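Local structure of ThiJ/PfpI family protein (Francisella tularensis subsp. novicida, 4P5P) at residues A190-I204 and Q207-I219. The protein is a flavodoxin-like DJ-1/PfpI-family virulence factor, probably a cysteine protease, and possibly acts as a glyoxalase III. Numbering follows the deposited sequence. Where two conformers were deposited one is given.
Sequences ASEWQSYVKSDSKII and QNPQSATDFAKAI
Gln207 grips the backbone of Ala190 at both ends of its amide: OE1 accepts from Ala190 N at 2.8 Å, NE2 donates to Ala190 O at 3.2 Å. With CG anti to the backbone N (chi1 -175°) and an extended chain, the amide reaches Ala190 and passes Tyr196 obliquely, its OE1 3.3 Å from Tyr196 CB. Asn208 ND2 donates to Gln194 O at 2.8 Å, approaching from above that carbonyl's plane, and Ser211 OG receives Tyr196 N at 3.0 Å. The same hydroxyl donates a hydrogen bond to Asn208 OD1, which fixes its rotation and ties the Asn208-Gln194 and Tyr196-Ser211 bonds together. Glu162 accepts from both amides, OE1 from Gln207 NE2 and OE2 from Asn208 ND2. Two waters bridge Ser195 OG to the 3-10 segment and first helical turn, one through Gln210 O and Asp214 N, the other through Asp214 OD2. Farther along the helix, packing is apolar: Val197 CG1 meets Ala218 CB at 4.2 Å, and Ile204 CG2 touches Phe215 CD1 and Ala218 CB. Helix 212-222, flanked by helix 26-35 at Ala216 and Ile219, packs on the hairpin closed by the type I' turn Asp200-Ile203, whose strand 197-200 is the antiparallel edge of the otherwise parallel flavodoxin-like sheet.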
loop_
_atom_site.group_PDB
_atom_site.type_symbol
_atom_site.label_atom_id
_atom_site.label_comp_id
_atom_site.label_asym_id
_atom_site.label_seq_id
_atom_site.Cartn_x
_atom_site.Cartn_y
_atom_site.Cartn_z
ATOM N N ALA A 190 0.100 -10.484 -13.833
ATOM C CA ALA A 190 -0.734 -11.574 -14.287
ATOM C C ALA A 190 -1.893 -11.009 -15.086
ATOM O O ALA A 190 -2.021 -9.805 -15.249
ATOM C CB ALA A 190 -1.235 -12.386 -13.107
ATOM N N SER A 191 -2.736 -11.891 -15.598
ATOM C CA SER A 191 -3.938 -11.466 -16.296
ATOM C C SER A 191 -4.809 -10.598 -15.390
ATOM O O SER A 191 -4.720 -10.700 -14.166
ATOM C CB SER A 191 -4.720 -12.685 -16.768
ATOM O OG SER A 191 -5.740 -12.304 -17.659
ATOM N N GLU A 192 -5.648 -9.746 -15.977
ATOM C CA GLU A 192 -6.434 -8.784 -15.179
ATOM C C GLU A 192 -7.275 -9.420 -14.060
ATOM O O GLU A 192 -7.933 -10.455 -14.241
ATOM C CB GLU A 192 -7.359 -7.943 -16.070
ATOM C CG GLU A 192 -8.479 -8.719 -16.781
ATOM C CD GLU A 192 -8.181 -9.005 -18.239
ATOM O OE1 GLU A 192 -7.005 -8.881 -18.647
ATOM O OE2 GLU A 192 -9.126 -9.367 -18.980
ATOM N N TRP A 193 -7.214 -8.776 -12.896
ATOM C CA TRP A 193 -7.989 -9.155 -11.711
ATOM C C TRP A 193 -7.633 -10.528 -11.159
ATOM O O TRP A 193 -8.352 -11.062 -10.310
ATOM C CB TRP A 193 -9.479 -9.099 -12.014
ATOM C CG TRP A 193 -9.857 -7.926 -12.840
ATOM C CD1 TRP A 193 -10.509 -7.946 -14.036
ATOM C CD2 TRP A 193 -9.588 -6.547 -12.551
ATOM N NE1 TRP A 193 -10.674 -6.665 -14.506
ATOM C CE2 TRP A 193 -10.119 -5.788 -13.613
ATOM C CE3 TRP A 193 -8.956 -5.883 -11.497
ATOM C CZ2 TRP A 193 -10.039 -4.393 -13.647
ATOM C CZ3 TRP A 193 -8.880 -4.502 -11.532
ATOM C CH2 TRP A 193 -9.414 -3.773 -12.600
ATOM N N GLN A 194 -6.507 -11.074 -11.607
ATOM C CA GLN A 194 -5.959 -12.297 -11.036
ATOM C C GLN A 194 -4.996 -11.978 -9.897
ATOM O O GLN A 194 -4.293 -10.973 -9.939
ATOM C CB GLN A 194 -5.241 -13.108 -12.110
ATOM C CG GLN A 194 -6.132 -13.490 -13.261
ATOM C CD GLN A 194 -7.206 -14.462 -12.841
ATOM O OE1 GLN A 194 -6.936 -15.649 -12.647
ATOM N NE2 GLN A 194 -8.432 -13.970 -12.698
ATOM N N SER A 195 -4.960 -12.839 -8.889
ATOM C CA SER A 195 -4.051 -12.668 -7.764
ATOM C C SER A 195 -2.612 -12.850 -8.233
ATOM O O SER A 195 -2.276 -13.839 -8.900
ATOM C CB SER A 195 -4.377 -13.659 -6.653
ATOM O OG SER A 195 -3.516 -13.484 -5.537
ATOM N N TYR A 196 -1.767 -11.885 -7.881
ATOM C CA TYR A 196 -0.371 -11.889 -8.309
ATOM C C TYR A 196 0.489 -11.148 -7.304
ATOM O O TYR A 196 0.269 -9.966 -7.046
ATOM C CB TYR A 196 -0.233 -11.257 -9.685
ATOM C CG TYR A 196 1.116 -11.481 -10.339
ATOM C CD1 TYR A 196 1.550 -12.759 -10.653
ATOM C CD2 TYR A 196 1.941 -10.418 -10.673
ATOM C CE1 TYR A 196 2.769 -12.971 -11.272
ATOM C CE2 TYR A 196 3.165 -10.623 -11.299
ATOM C CZ TYR A 196 3.575 -11.903 -11.592
ATOM O OH TYR A 196 4.799 -12.112 -12.209
ATOM N N VAL A 197 1.449 -11.869 -6.739
ATOM C CA VAL A 197 2.324 -11.351 -5.702
ATOM C C VAL A 197 3.782 -11.643 -6.040
ATOM O O VAL A 197 4.140 -12.768 -6.380
ATOM C CB VAL A 197 1.981 -11.960 -4.330
ATOM C CG1 VAL A 197 2.914 -11.437 -3.240
ATOM C CG2 VAL A 197 0.530 -11.669 -3.981
ATOM N N LYS A 198 4.614 -10.612 -5.927
ATOM C CA LYS A 198 6.048 -10.728 -6.116
ATOM C C LYS A 198 6.791 -10.467 -4.815
ATOM O O LYS A 198 6.358 -9.643 -4.012
ATOM C CB LYS A 198 6.519 -9.742 -7.185
ATOM C CG LYS A 198 5.925 -10.010 -8.577
ATOM C CD LYS A 198 6.305 -11.382 -9.148
ATOM C CE LYS A 198 7.793 -11.571 -9.255
ATOM N NZ LYS A 198 8.170 -12.825 -9.967
ATOM N N SER A 199 7.895 -11.179 -4.620
ATOM C CA SER A 199 8.715 -11.026 -3.431
ATOM C C SER A 199 10.194 -11.047 -3.824
ATOM O O SER A 199 10.685 -12.032 -4.391
ATOM C CB SER A 199 8.396 -12.127 -2.421
ATOM O OG SER A 199 8.977 -11.847 -1.161
ATOM N N ASP A 200 10.892 -9.962 -3.521
ATOM C CA ASP A 200 12.297 -9.815 -3.869
ATOM C C ASP A 200 12.979 -9.034 -2.759
ATOM O O ASP A 200 12.649 -7.874 -2.528
ATOM C CB ASP A 200 12.441 -9.093 -5.215
ATOM C CG ASP A 200 13.833 -9.179 -5.785
ATOM O OD1 ASP A 200 14.799 -9.294 -5.004
ATOM O OD2 ASP A 200 13.972 -9.116 -7.012
ATOM N N SER A 201 13.908 -9.674 -2.061
ATOM C CA SER A 201 14.656 -9.017 -0.990
ATOM C C SER A 201 13.742 -8.435 0.097
ATOM O O SER A 201 14.016 -7.364 0.632
ATOM C CB SER A 201 15.535 -7.913 -1.580
ATOM O OG SER A 201 16.327 -8.425 -2.640
ATOM N N LYS A 202 12.669 -9.163 0.406
ATOM C CA LYS A 202 11.660 -8.789 1.401
ATOM C C LYS A 202 10.889 -7.530 1.008
ATOM O O LYS A 202 10.208 -6.930 1.835
ATOM C CB LYS A 202 12.293 -8.626 2.782
ATOM C CG LYS A 202 12.742 -9.944 3.412
ATOM C CD LYS A 202 13.168 -9.686 4.837
ATOM C CE LYS A 202 13.473 -10.934 5.603
ATOM N NZ LYS A 202 13.856 -10.575 7.002
ATOM N N ILE A 203 10.962 -7.167 -0.271
ATOM C CA ILE A 203 10.047 -6.203 -0.856
ATOM C C ILE A 203 8.944 -7.010 -1.530
ATOM O O ILE A 203 9.195 -7.712 -2.509
ATOM C CB ILE A 203 10.737 -5.284 -1.874
ATOM C CG1 ILE A 203 11.828 -4.468 -1.177
ATOM C CG2 ILE A 203 9.704 -4.368 -2.543
ATOM C CD1 ILE A 203 12.739 -3.701 -2.128
ATOM N N ILE A 204 7.737 -6.906 -0.996
ATOM C CA ILE A 204 6.614 -7.713 -1.420
ATOM C C ILE A 204 5.592 -6.805 -2.075
ATOM O O ILE A 204 5.087 -5.882 -1.441
ATOM C CB ILE A 204 5.986 -8.465 -0.233
ATOM C CG1 ILE A 204 7.041 -9.384 0.394
ATOM C CG2 ILE A 204 4.773 -9.265 -0.695
ATOM C CD1 ILE A 204 6.635 -9.967 1.726
ATOM N N GLN A 207 -0.631 -7.043 -7.094
ATOM C CA GLN A 207 -1.112 -6.359 -8.285
ATOM C C GLN A 207 -2.428 -5.590 -8.120
ATOM O O GLN A 207 -2.571 -4.508 -8.672
ATOM C CB GLN A 207 -1.262 -7.387 -9.403
ATOM C CG GLN A 207 -1.648 -6.806 -10.744
ATOM C CD GLN A 207 -1.624 -7.855 -11.831
ATOM O OE1 GLN A 207 -0.835 -8.798 -11.771
ATOM N NE2 GLN A 207 -2.491 -7.705 -12.824
ATOM N N ASN A 208 -3.374 -6.146 -7.367
ATOM C CA ASN A 208 -4.762 -5.702 -7.429
ATOM C C ASN A 208 -5.512 -6.120 -6.158
ATOM O O ASN A 208 -4.954 -6.811 -5.315
ATOM C CB ASN A 208 -5.409 -6.271 -8.700
ATOM C CG ASN A 208 -5.209 -7.758 -8.826
ATOM O OD1 ASN A 208 -5.216 -8.475 -7.827
ATOM N ND2 ASN A 208 -4.999 -8.239 -10.062
ATOM N N PRO A 209 -6.767 -5.667 -5.989
ATOM C CA PRO A 209 -7.487 -6.037 -4.770
ATOM C C PRO A 209 -7.636 -7.550 -4.640
ATOM O O PRO A 209 -7.711 -8.073 -3.521
ATOM C CB PRO A 209 -8.847 -5.360 -4.950
ATOM C CG PRO A 209 -8.591 -4.238 -5.879
ATOM C CD PRO A 209 -7.543 -4.728 -6.815
ATOM N N GLN A 210 -7.664 -8.240 -5.782
ATOM C CA GLN A 210 -7.835 -9.685 -5.793
ATOM C C GLN A 210 -6.591 -10.412 -5.293
ATOM O O GLN A 210 -6.612 -11.630 -5.116
ATOM C CB GLN A 210 -8.191 -10.171 -7.198
ATOM C CG GLN A 210 -9.510 -9.630 -7.719
ATOM C CD GLN A 210 -9.441 -8.194 -8.222
ATOM O OE1 GLN A 210 -8.361 -7.637 -8.426
ATOM N NE2 GLN A 210 -10.612 -7.579 -8.407
ATOM N N SER A 211 -5.510 -9.666 -5.073
ATOM C CA SER A 211 -4.250 -10.222 -4.595
ATOM C C SER A 211 -4.068 -10.092 -3.092
ATOM O O SER A 211 -3.048 -10.536 -2.561
ATOM C CB SER A 211 -3.062 -9.518 -5.259
ATOM O OG SER A 211 -3.145 -9.538 -6.663
ATOM N N ALA A 212 -5.039 -9.488 -2.411
ATOM C CA ALA A 212 -4.855 -9.102 -1.016
ATOM C C ALA A 212 -4.563 -10.283 -0.084
ATOM O O ALA A 212 -3.739 -10.172 0.831
ATOM C CB ALA A 212 -6.088 -8.352 -0.527
ATOM N N THR A 213 -5.257 -11.398 -0.295
ATOM C CA THR A 213 -5.086 -12.582 0.547
ATOM C C THR A 213 -3.668 -13.125 0.474
ATOM O O THR A 213 -3.006 -13.308 1.500
ATOM C CB THR A 213 -6.081 -13.700 0.144
ATOM O OG1 THR A 213 -7.406 -13.302 0.498
ATOM C CG2 THR A 213 -5.765 -15.008 0.844
ATOM N N ASP A 214 -3.199 -13.385 -0.739
ATOM C CA ASP A 214 -1.877 -13.955 -0.920
ATOM C C ASP A 214 -0.791 -12.950 -0.545
ATOM O O ASP A 214 0.297 -13.327 -0.133
ATOM C CB ASP A 214 -1.697 -14.418 -2.362
ATOM C CG ASP A 214 -2.222 -15.828 -2.596
ATOM O OD1 ASP A 214 -2.899 -16.391 -1.707
ATOM O OD2 ASP A 214 -1.957 -16.378 -3.682
ATOM N N PHE A 215 -1.109 -11.671 -0.703
ATOM C CA PHE A 215 -0.229 -10.584 -0.292
ATOM C C PHE A 215 0.030 -10.700 1.198
ATOM O O PHE A 215 1.181 -10.718 1.645
ATOM C CB PHE A 215 -0.884 -9.243 -0.665
ATOM C CG PHE A 215 -0.147 -8.004 -0.201
ATOM C CD1 PHE A 215 1.135 -7.722 -0.628
ATOM C CD2 PHE A 215 -0.806 -7.061 0.591
ATOM C CE1 PHE A 215 1.768 -6.558 -0.237
ATOM C CE2 PHE A 215 -0.178 -5.902 0.983
ATOM C CZ PHE A 215 1.096 -5.647 0.567
ATOM N N ALA A 216 -1.055 -10.797 1.964
ATOM C CA ALA A 216 -0.954 -10.907 3.413
ATOM C C ALA A 216 -0.211 -12.171 3.829
ATOM O O ALA A 216 0.586 -12.153 4.772
ATOM C CB ALA A 216 -2.342 -10.886 4.037
ATOM N N LYS A 217 -0.503 -13.277 3.147
ATOM C CA LYS A 217 0.177 -14.537 3.420
ATOM C C LYS A 217 1.691 -14.393 3.272
ATOM O O LYS A 217 2.457 -14.848 4.127
ATOM C CB LYS A 217 -0.321 -15.644 2.487
ATOM C CG LYS A 217 -1.749 -16.100 2.741
ATOM C CD LYS A 217 -2.198 -17.100 1.677
ATOM C CE LYS A 217 -3.623 -17.582 1.908
ATOM N NZ LYS A 217 -4.124 -18.400 0.767
ATOM N N ALA A 218 2.114 -13.758 2.185
ATOM C CA ALA A 218 3.531 -13.553 1.909
ATOM C C ALA A 218 4.196 -12.673 2.971
ATOM O O ALA A 218 5.304 -12.947 3.421
ATOM C CB ALA A 218 3.699 -12.942 0.552
ATOM N N ILE A 219 3.502 -11.617 3.374
ATOM C CA ILE A 219 4.022 -10.737 4.400
ATOM C C ILE A 219 4.227 -11.495 5.699
ATOM O O ILE A 219 5.287 -11.406 6.318
ATOM C CB ILE A 219 3.058 -9.564 4.636
ATOM C CG1 ILE A 219 3.039 -8.642 3.414
ATOM C CG2 ILE A 219 3.456 -8.768 5.881
ATOM C CD1 ILE A 219 1.910 -7.653 3.431
HETATM O O HOH W 1 -5.028 -13.427 -3.093
HETATM O O HOH W 2 -1.248 -15.025 -5.815
#